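Local coordinates for CIR protein (Plasmodium chabaudi chabaudi, PDB 6ZYV) that is of unknown function but belongs to the Plasmodium-interspersed repeat (PIR) family of variant antigens, linked with infected red blood cells, at residues 78-81 with 82-85; 157-160 with 161-164; 193-196 with 197-201. The protein carries 5 engineered substitutions. All coordinates share one frame; numbering follows the deposited sequence.

Contact 1 (78-81 with 82-85); sequences ECSQ and NEKD
Ser80 turns OG between its own backbone N and carbonyl carbon (chi1 70°), and Glu83 swings CG to the side of its own backbone N (chi1 -78°) with the rest of its chain extended. These torsions bring the two side chains back onto each other's backbone. The result is a capping box at the start of helix 81-101, with Ser80 as the N-cap. Ser80 OG accepts from Glu83 N at 3.2 Å. In return Ser80 N donates to Glu83 OE2 at 2.8 Å. That second bond is almost straight, at 176°, and it uses the anti lone pair of the carboxylate oxygen. Ser80 OG also lies 3.3 Å from Glu83 OE2, a weak hydrogen bond. Glu83 OE2 is thus held mainly by Ser80 N, with a weak second bond from OG, which probably limits rotation of the carboxylate. The negative charge sits at a helix N-terminus, where the helix dipole would probably favour it.

Helical backbone bonding takes over at once. Lys84 N donates to Ser80 O, and Asp85 N to Gln81 O. Cys79 comes just before the cap and is tied by a disulfide to Cys74, on which Glu83 also packs. Its CB lies 3.8 Å from Glu83 CB, which places the Cys79 end of the disulfide beside the first turn. Further along, the amide of Gln81 bonds to Asn135, and the carboxylate of Asp85 makes a salt bridge to Lys143. The extended chain of Lys84 runs back over the Ser80 carbonyl, and its CE comes to 3.4 Å from Cys79 O.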
ATOM      1  N   GLU A  78      14.479   3.094 -12.430  1.00 56.55           N
ATOM      2  CA  GLU A  78      14.459   1.924 -13.309  1.00 57.22           C
ATOM      3  C   GLU A  78      14.202   0.679 -12.503  1.00 55.63           C
ATOM      4  O   GLU A  78      15.119   0.063 -11.974  1.00 55.27           O
ATOM      5  CB  GLU A  78      15.767   1.814 -14.109  1.00 61.90           C
ATOM      6  CG  GLU A  78      15.845   2.883 -15.179  1.00 70.69           C
ATOM      7  CD  GLU A  78      17.078   2.809 -16.046  1.00 82.66           C
ATOM      8  OE1 GLU A  78      18.093   2.236 -15.585  1.00 86.64           O
ATOM      9  OE2 GLU A  78      17.027   3.320 -17.189  1.00 86.41           O
ATOM     10  N   CYS A  79      12.932   0.337 -12.375  1.00 54.98           N
ATOM     11  CA  CYS A  79      12.521  -0.790 -11.572  1.00 54.34           C
ATOM     12  C   CYS A  79      12.672  -2.129 -12.290  1.00 54.72           C
ATOM     13  O   CYS A  79      12.355  -2.246 -13.467  1.00 55.15           O
ATOM     14  CB  CYS A  79      11.094  -0.587 -11.069  1.00 54.01           C
ATOM     15  SG  CYS A  79      10.863   0.892 -10.039  1.00 55.87           S
ATOM     16  N   SER A  80      13.097  -3.150 -11.557  1.00 54.53           N
ATOM     17  CA  SER A  80      13.137  -4.510 -12.074  1.00 55.40           C
ATOM     18  C   SER A  80      11.686  -5.058 -12.144  1.00 55.48           C
ATOM     19  O   SER A  80      10.758  -4.433 -11.610  1.00 55.06           O
ATOM     20  CB  SER A  80      13.991  -5.397 -11.162  1.00 55.53           C
ATOM     21  OG  SER A  80      13.371  -5.633  -9.912  1.00 55.87           O
ATOM     22  N   GLN A  81      11.486  -6.238 -12.759  1.00 56.15           N
ATOM     23  CA  GLN A  81      10.157  -6.867 -12.805  1.00 56.52           C
ATOM     24  C   GLN A  81       9.616  -7.125 -11.394  1.00 54.25           C
ATOM     25  O   GLN A  81       8.453  -6.856 -11.128  1.00 53.72           O
ATOM     26  CB  GLN A  81      10.194  -8.179 -13.584  1.00 60.65           C
ATOM     27  CG  GLN A  81       8.804  -8.627 -13.996  1.00 67.93           C
ATOM     28  CD  GLN A  81       8.365  -7.974 -15.289  1.00 78.09           C
ATOM     29  OE1 GLN A  81       8.388  -6.738 -15.445  1.00 80.26           O
ATOM     30  NE2 GLN A  81       7.938  -8.795 -16.238  1.00 80.70           N
ATOM     31  N   ASN A  82      10.486  -7.569 -10.492  1.00 53.40           N
ATOM     32  CA  ASN A  82      10.156  -7.834  -9.102  1.00 53.11           C
ATOM     33  C   ASN A  82       9.747  -6.559  -8.353  1.00 51.42           C
ATOM     34  O   ASN A  82       8.803  -6.599  -7.559  1.00 51.10           O
ATOM     35  CB  ASN A  82      11.321  -8.561  -8.411  1.00 56.62           C
ATOM     36  CG  ASN A  82      11.106  -8.821  -6.935  1.00 64.89           C
ATOM     37  OD1 ASN A  82      10.133  -9.489  -6.507  1.00 66.97           O
ATOM     38  ND2 ASN A  82      12.008  -8.277  -6.110  1.00 67.20           N
ATOM     39  N   GLU A  83      10.439  -5.422  -8.614  1.00 50.14           N
ATOM     40  CA  GLU A  83      10.125  -4.145  -7.982  1.00 48.06           C
ATOM     41  C   GLU A  83       8.803  -3.635  -8.528  1.00 45.94           C
ATOM     42  O   GLU A  83       7.953  -3.264  -7.751  1.00 45.04           O
ATOM     43  CB  GLU A  83      11.247  -3.097  -8.205  1.00 50.34           C
ATOM     44  CG  GLU A  83      12.457  -3.290  -7.305  1.00 55.00           C
ATOM     45  CD  GLU A  83      13.698  -2.529  -7.743  1.00 64.28           C
ATOM     46  OE1 GLU A  83      14.341  -1.882  -6.882  1.00 68.58           O
ATOM     47  OE2 GLU A  83      14.023  -2.565  -8.952  1.00 65.25           O
ATOM     48  N   LYS A  84       8.591  -3.655  -9.843  1.00 45.86           N
ATOM     49  CA  LYS A  84       7.326  -3.207 -10.439  1.00 46.02           C
ATOM     50  C   LYS A  84       6.127  -3.969  -9.834  1.00 45.20           C
ATOM     51  O   LYS A  84       5.129  -3.349  -9.457  1.00 44.23           O
ATOM     52  CB  LYS A  84       7.337  -3.427 -11.960  1.00 48.70           C
ATOM     53  CG  LYS A  84       8.056  -2.357 -12.715  1.00 55.33           C
ATOM     54  CD  LYS A  84       8.546  -2.892 -14.046  1.00 61.47           C
ATOM     55  CE  LYS A  84       9.243  -1.844 -14.876  1.00 65.64           C
ATOM     56  NZ  LYS A  84       9.806  -2.444 -16.115  1.00 68.77           N
ATOM     57  N   ASP A  85       6.288  -5.306  -9.689  1.00 44.77           N
ATOM     58  CA  ASP A  85       5.266  -6.191  -9.145  1.00 44.95           C
ATOM     59  C   ASP A  85       4.982  -5.845  -7.671  1.00 44.88           C
ATOM     60  O   ASP A  85       3.831  -5.689  -7.281  1.00 44.52           O
ATOM     61  CB  ASP A  85       5.712  -7.661  -9.305  1.00 47.09           C
ATOM     62  CG  ASP A  85       4.712  -8.656  -8.762  1.00 55.14           C
ATOM     63  OD1 ASP A  85       4.772  -8.960  -7.543  1.00 56.97           O
ATOM     64  OD2 ASP A  85       3.859  -9.128  -9.546  1.00 59.10           O
TER

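Contact 2 (157-160 with 161-164); sequences FYDI and FKSL
Phe161 and Tyr158 meet through their rings, one helical turn apart. Phe161 CD2 lies 3.8 Å from Tyr158 CE1, and these are the ring atoms that meet. The ring centroids are 5.8 Å apart and the planes are turned 53° from each other, so the pair is oblique. Phe161 sets CG anti to its backbone N (chi1 174°), which carries its ring to the CE1 side of Tyr158. Phe161 also lies close to the backbone here, with CB 3.4 Å from Tyr158 O.

Tyr158 has a second neighbour in Lys162, one turn on. The aliphatic part of the lysine passes obliquely by the ring, and CG comes to 3.7 Å from Tyr158 CE2. The tyrosine ring therefore touches Phe161 through CE1 and Lys162 through CE2.

This is side-chain packing at spacings of three and four residues within the alpha-helix 154-174, in an all-helical ectodomain. Four successive backbone bonds run through it, from Phe161 N to Phe157 O up to Leu164 N to Ile160 O. The buried side of the helix faces several others. Tyr158 stacks on Tyr97 of helix 81-101, Phe161 packs on Ile15 of helix 8-20 and Ile214 of helix 213-226, and Ile160 rests on Phe188 of helix 181-198.

Lys162 then leads from the buried rings to solvent. Its chain bends at chi3 (-62°) and runs beside Asp159, both pointing the same way. Its CE comes to 3.4 Å from Asp159 OD1. The charged end is more loosely placed, for Lys162 NZ makes only a long salt bridge of 3.9 Å to Asp159 OD1.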
ATOM      1  N   PHE A 157      -6.473  -7.378   6.781  1.00 44.66           N
ATOM      2  CA  PHE A 157      -5.070  -7.583   6.428  1.00 42.29           C
ATOM      3  C   PHE A 157      -4.365  -6.221   6.343  1.00 41.65           C
ATOM      4  O   PHE A 157      -3.219  -6.076   6.789  1.00 41.72           O
ATOM      5  CB  PHE A 157      -4.980  -8.364   5.091  1.00 40.56           C
ATOM      6  CG  PHE A 157      -3.591  -8.581   4.554  1.00 39.38           C
ATOM      7  CD1 PHE A 157      -2.860  -9.709   4.894  1.00 39.24           C
ATOM      8  CD2 PHE A 157      -3.008  -7.654   3.715  1.00 39.38           C
ATOM      9  CE1 PHE A 157      -1.582  -9.911   4.381  1.00 39.27           C
ATOM     10  CE2 PHE A 157      -1.725  -7.855   3.213  1.00 38.88           C
ATOM     11  CZ  PHE A 157      -1.017  -8.972   3.563  1.00 38.65           C
ATOM     12  N   TYR A 158      -5.057  -5.221   5.787  1.00 41.34           N
ATOM     13  CA  TYR A 158      -4.552  -3.851   5.671  1.00 41.16           C
ATOM     14  C   TYR A 158      -4.300  -3.232   7.046  1.00 42.74           C
ATOM     15  O   TYR A 158      -3.331  -2.513   7.212  1.00 42.57           O
ATOM     16  CB  TYR A 158      -5.543  -2.970   4.868  1.00 40.69           C
ATOM     17  CG  TYR A 158      -4.944  -1.624   4.529  1.00 40.53           C
ATOM     18  CD1 TYR A 158      -4.029  -1.492   3.496  1.00 40.94           C
ATOM     19  CD2 TYR A 158      -5.200  -0.510   5.313  1.00 41.76           C
ATOM     20  CE1 TYR A 158      -3.434  -0.265   3.198  1.00 42.10           C
ATOM     21  CE2 TYR A 158      -4.585   0.719   5.043  1.00 42.98           C
ATOM     22  CZ  TYR A 158      -3.711   0.842   3.972  1.00 43.48           C
ATOM     23  OH  TYR A 158      -3.097   2.046   3.685  1.00 45.71           O
ATOM     24  N   ASP A 159      -5.151  -3.518   8.038  1.00 45.09           N
ATOM     25  CA  ASP A 159      -4.936  -3.054   9.414  1.00 47.02           C
ATOM     26  C   ASP A 159      -3.625  -3.627   9.993  1.00 45.97           C
ATOM     27  O   ASP A 159      -2.904  -2.916  10.684  1.00 46.64           O
ATOM     28  CB  ASP A 159      -6.123  -3.419  10.304  1.00 52.40           C
ATOM     29  CG  ASP A 159      -7.315  -2.499  10.075  1.00 66.08           C
ATOM     30  OD1 ASP A 159      -7.098  -1.316   9.717  1.00 68.74           O
ATOM     31  OD2 ASP A 159      -8.470  -2.960  10.243  1.00 72.56           O
ATOM     32  N   ILE A 160      -3.298  -4.889   9.679  1.00 44.31           N
ATOM     33  CA  ILE A 160      -2.031  -5.494  10.091  1.00 43.47           C
ATOM     34  C   ILE A 160      -0.861  -4.757   9.398  1.00 42.97           C
ATOM     35  O   ILE A 160       0.134  -4.437  10.041  1.00 42.85           O
ATOM     36  CB  ILE A 160      -2.018  -7.006   9.772  1.00 42.66           C
ATOM     37  CG1 ILE A 160      -3.222  -7.724  10.438  1.00 43.66           C
ATOM     38  CG2 ILE A 160      -0.687  -7.639  10.172  1.00 42.50           C
ATOM     39  CD1 ILE A 160      -3.240  -7.638  11.945  1.00 44.91           C
ATOM     40  N   PHE A 161      -1.004  -4.469   8.099  1.00 42.08           N
ATOM     41  CA  PHE A 161      -0.003  -3.737   7.335  1.00 42.69           C
ATOM     42  C   PHE A 161       0.232  -2.339   7.938  1.00 43.56           C
ATOM     43  O   PHE A 161       1.365  -1.859   8.006  1.00 42.63           O
ATOM     44  CB  PHE A 161      -0.461  -3.627   5.867  1.00 42.73           C
ATOM     45  CG  PHE A 161       0.419  -2.759   5.012  1.00 44.07           C
ATOM     46  CD1 PHE A 161       1.724  -3.117   4.754  1.00 44.78           C
ATOM     47  CD2 PHE A 161      -0.051  -1.574   4.488  1.00 45.62           C
ATOM     48  CE1 PHE A 161       2.535  -2.323   3.965  1.00 45.65           C
ATOM     49  CE2 PHE A 161       0.766  -0.783   3.691  1.00 46.34           C
ATOM     50  CZ  PHE A 161       2.054  -1.161   3.440  1.00 45.62           C
ATOM     51  N   LYS A 162      -0.856  -1.695   8.374  1.00 44.75           N
ATOM     52  CA  LYS A 162      -0.825  -0.385   9.013  1.00 46.64           C
ATOM     53  C   LYS A 162      -0.037  -0.450  10.326  1.00 46.66           C
ATOM     54  O   LYS A 162       0.761   0.439  10.590  1.00 47.48           O
ATOM     55  CB  LYS A 162      -2.254   0.105   9.285  1.00 50.11           C
ATOM     56  CG  LYS A 162      -2.770   1.107   8.261  1.00 56.19           C
ATOM     57  CD  LYS A 162      -3.793   2.097   8.856  1.00 62.27           C
ATOM     58  CE  LYS A 162      -5.058   1.436   9.376  1.00 67.41           C
ATOM     59  NZ  LYS A 162      -6.145   2.434   9.641  1.00 70.19           N
ATOM     60  N   SER A 163      -0.235  -1.511  11.127  1.00 45.80           N
ATOM     61  CA  SER A 163       0.501  -1.730  12.375  1.00 46.17           C
ATOM     62  C   SER A 163       1.992  -1.913  12.101  1.00 46.18           C
ATOM     63  O   SER A 163       2.822  -1.431  12.874  1.00 46.73           O
ATOM     64  CB  SER A 163      -0.031  -2.947  13.113  1.00 47.40           C
ATOM     65  OG  SER A 163      -1.307  -2.657  13.652  1.00 52.19           O
ATOM     66  N   LEU A 164       2.334  -2.587  10.991  1.00 45.19           N
ATOM     67  CA  LEU A 164       3.720  -2.752  10.590  1.00 45.37           C
ATOM     68  C   LEU A 164       4.297  -1.378  10.202  1.00 46.73           C
ATOM     69  O   LEU A 164       5.408  -1.046  10.619  1.00 47.95           O
ATOM     70  CB  LEU A 164       3.801  -3.727   9.409  1.00 44.59           C
ATOM     71  CG  LEU A 164       5.180  -3.967   8.820  1.00 45.11           C
ATOM     72  CD1 LEU A 164       6.149  -4.513   9.908  1.00 45.32           C
ATOM     73  CD2 LEU A 164       5.075  -4.959   7.657  1.00 45.02           C
TER

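Contact 3 (193-196 with 197-201); sequences QKFL and NDNNV
This is a local helix-end contact, partly buried, at the C-terminus of helix 181-198, where the chain turns toward helix 206-211. The last turn is braced by side chains four residues apart. Lys194 bends at chi4 (-75°), and NZ reaches the syn lone pair of Asp198 OD2 at 3.0 Å. Gln193 NE2 donates to Asn197 OD1 at 3.0 Å, but the bond is bent to 135° and the donor stands above the carbonyl plane. Both amides have further partners near the end of the modelled chain: Asn197 OD1 accepts from Thr242 N, and Gln193 NE2 donates to Thr240 O.

Phe195 O takes two donors from one residue. Asn199 ND2 approaches in the carbonyl plane, on a lone pair, at 2.9 Å. Asn199 N lies above that plane at 3.2 Å. This fixes the asparagine amide close to the Phe195 ring, with ND2 3.5 Å from CD1. Leu196 packs on Val201, its CD2 3.7 Å from Val201 CB. Tyr208 of helix 206-211 touches both of them and Phe195 as well.

Asn200 has positive phi (53°) and reverses the chain. Val201 N then donates to Leu196 O at 2.9 Å, and Asn200 N bonds weakly to Asn197 O. The Leu196-Val201 contact is the apolar pairing that often accompanies such bonds. Together the two bonds make a Schellman motif, a classic way to end an alpha-helix.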
ATOM      1  N   GLN A 193      -1.228 -13.098  14.677  1.00 47.17           N
ATOM      2  CA  GLN A 193      -1.688 -14.442  15.034  1.00 48.82           C
ATOM      3  C   GLN A 193      -3.205 -14.423  15.273  1.00 50.33           C
ATOM      4  O   GLN A 193      -3.901 -15.312  14.808  1.00 51.33           O
ATOM      5  CB  GLN A 193      -0.967 -14.952  16.299  1.00 50.53           C
ATOM      6  CG  GLN A 193      -1.383 -16.369  16.729  1.00 51.83           C
ATOM      7  CD  GLN A 193      -0.976 -17.407  15.711  1.00 53.58           C
ATOM      8  OE1 GLN A 193       0.187 -17.811  15.637  1.00 54.80           O
ATOM      9  NE2 GLN A 193      -1.922 -17.863  14.892  1.00 53.33           N
ATOM     10  N   LYS A 194      -3.715 -13.366  15.925  1.00 50.61           N
ATOM     11  CA  LYS A 194      -5.135 -13.180  16.167  1.00 51.49           C
ATOM     12  C   LYS A 194      -5.875 -12.973  14.839  1.00 51.11           C
ATOM     13  O   LYS A 194      -6.976 -13.486  14.681  1.00 52.66           O
ATOM     14  CB  LYS A 194      -5.387 -12.019  17.133  1.00 54.57           C
ATOM     15  CG  LYS A 194      -6.848 -11.878  17.529  1.00 61.17           C
ATOM     16  CD  LYS A 194      -7.046 -10.987  18.764  1.00 68.01           C
ATOM     17  CE  LYS A 194      -8.508 -10.800  19.114  1.00 72.13           C
ATOM     18  NZ  LYS A 194      -9.173  -9.865  18.175  1.00 74.40           N
ATOM     19  N   PHE A 195      -5.274 -12.263  13.883  1.00 48.85           N
ATOM     20  CA  PHE A 195      -5.867 -12.062  12.562  1.00 47.32           C
ATOM     21  C   PHE A 195      -6.048 -13.434  11.836  1.00 48.12           C
ATOM     22  O   PHE A 195      -7.085 -13.672  11.225  1.00 48.83           O
ATOM     23  CB  PHE A 195      -5.010 -11.078  11.738  1.00 44.85           C
ATOM     24  CG  PHE A 195      -5.212 -11.141  10.242  1.00 43.35           C
ATOM     25  CD1 PHE A 195      -6.309 -10.534   9.647  1.00 43.52           C
ATOM     26  CD2 PHE A 195      -4.330 -11.847   9.441  1.00 42.53           C
ATOM     27  CE1 PHE A 195      -6.517 -10.642   8.287  1.00 43.38           C
ATOM     28  CE2 PHE A 195      -4.540 -11.963   8.078  1.00 42.26           C
ATOM     29  CZ  PHE A 195      -5.624 -11.358   7.506  1.00 42.04           C
ATOM     30  N   LEU A 196      -5.041 -14.315  11.908  1.00 47.90           N
ATOM     31  CA  LEU A 196      -5.096 -15.629  11.273  1.00 48.11           C
ATOM     32  C   LEU A 196      -6.180 -16.491  11.909  1.00 50.36           C
ATOM     33  O   LEU A 196      -6.942 -17.152  11.196  1.00 49.96           O
ATOM     34  CB  LEU A 196      -3.732 -16.341  11.356  1.00 46.93           C
ATOM     35  CG  LEU A 196      -2.557 -15.660  10.637  1.00 46.85           C
ATOM     36  CD1 LEU A 196      -1.230 -16.424  10.867  1.00 46.40           C
ATOM     37  CD2 LEU A 196      -2.845 -15.509   9.152  1.00 46.37           C
ATOM     38  N   ASN A 197      -6.250 -16.472  13.258  1.00 52.45           N
ATOM     39  CA  ASN A 197      -7.211 -17.235  14.056  1.00 54.74           C
ATOM     40  C   ASN A 197      -8.632 -16.723  13.884  1.00 57.00           C
ATOM     41  O   ASN A 197      -9.500 -17.509  13.576  1.00 58.59           O
ATOM     42  CB  ASN A 197      -6.816 -17.251  15.542  1.00 56.36           C
ATOM     43  CG  ASN A 197      -5.491 -17.909  15.824  1.00 60.81           C
ATOM     44  OD1 ASN A 197      -4.837 -18.428  14.924  1.00 62.55           O
ATOM     45  ND2 ASN A 197      -5.043 -17.905  17.074  1.00 61.37           N
ATOM     46  N   ASP A 198      -8.879 -15.432  14.053  1.00 57.41           N
ATOM     47  CA  ASP A 198     -10.212 -14.861  13.943  1.00 59.30           C
ATOM     48  C   ASP A 198     -10.811 -15.019  12.557  1.00 59.12           C
ATOM     49  O   ASP A 198     -12.019 -15.195  12.431  1.00 60.73           O
ATOM     50  CB  ASP A 198     -10.203 -13.363  14.289  1.00 61.95           C
ATOM     51  CG  ASP A 198      -9.963 -13.013  15.744  1.00 68.64           C
ATOM     52  OD1 ASP A 198      -9.882 -13.952  16.585  1.00 68.87           O
ATOM     53  OD2 ASP A 198      -9.848 -11.805  16.043  1.00 71.99           O
ATOM     54  N   ASN A 199      -9.986 -14.933  11.524  1.00 56.80           N
ATOM     55  CA  ASN A 199     -10.479 -15.030  10.159  1.00 56.24           C
ATOM     56  C   ASN A 199     -10.325 -16.402   9.528  1.00 55.92           C
ATOM     57  O   ASN A 199     -10.566 -16.523   8.341  1.00 55.62           O
ATOM     58  CB  ASN A 199      -9.834 -13.963   9.309  1.00 56.18           C
ATOM     59  CG  ASN A 199     -10.196 -12.579   9.807  1.00 59.04           C
ATOM     60  OD1 ASN A 199     -11.279 -12.070   9.539  1.00 61.34           O
ATOM     61  ND2 ASN A 199      -9.319 -11.958  10.574  1.00 58.54           N
ATOM     62  N   ASN A 200      -9.910 -17.428  10.292  1.00 56.21           N
ATOM     63  CA  ASN A 200      -9.734 -18.799   9.792  1.00 56.73           C
ATOM     64  C   ASN A 200      -8.836 -18.816   8.539  1.00 56.55           C
ATOM     65  O   ASN A 200      -9.189 -19.423   7.523  1.00 58.15           O
ATOM     66  CB  ASN A 200     -11.089 -19.442   9.483  1.00 58.38           C
ATOM     67  CG  ASN A 200     -11.047 -20.953   9.534  1.00 62.50           C
ATOM     68  OD1 ASN A 200     -10.232 -21.552  10.234  1.00 63.75           O
ATOM     69  ND2 ASN A 200     -11.913 -21.589   8.784  1.00 63.29           N
ATOM     70  N   VAL A 201      -7.727 -18.089   8.591  1.00 54.24           N
ATOM     71  CA  VAL A 201      -6.841 -17.994   7.454  1.00 53.30           C
ATOM     72  C   VAL A 201      -6.010 -19.249   7.309  1.00 53.75           C
ATOM     73  O   VAL A 201      -5.378 -19.718   8.268  1.00 54.01           O
ATOM     74  CB  VAL A 201      -5.976 -16.715   7.496  1.00 52.88           C
ATOM     75  CG1 VAL A 201      -4.996 -16.680   6.324  1.00 52.52           C
ATOM     76  CG2 VAL A 201      -6.852 -15.452   7.547  1.00 53.14           C
TER

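Contact 2 is the buried one, contact 1 lies on the surface, and contact 3 is partly buried. Contacts 1 and 3 deal with opposite helix ends: a serine and a glutamate cap an N-terminus in contact 1, and a positive-phi asparagine closes a C-terminus in contact 3. Contact 2 is mid-helix and buried among other helices. Its side-chain contacts are mainly aromatic and apolar, and its one salt bridge is long. Contacts 2 and 3 lie on consecutive helices and touch through Phe195, whose CB is 3.9 Å from Ile160 CD1. Contact 1 stands apart, its centre 23 Å from that of contact 2, yet its helix 81-101 also packs against Tyr158 further along.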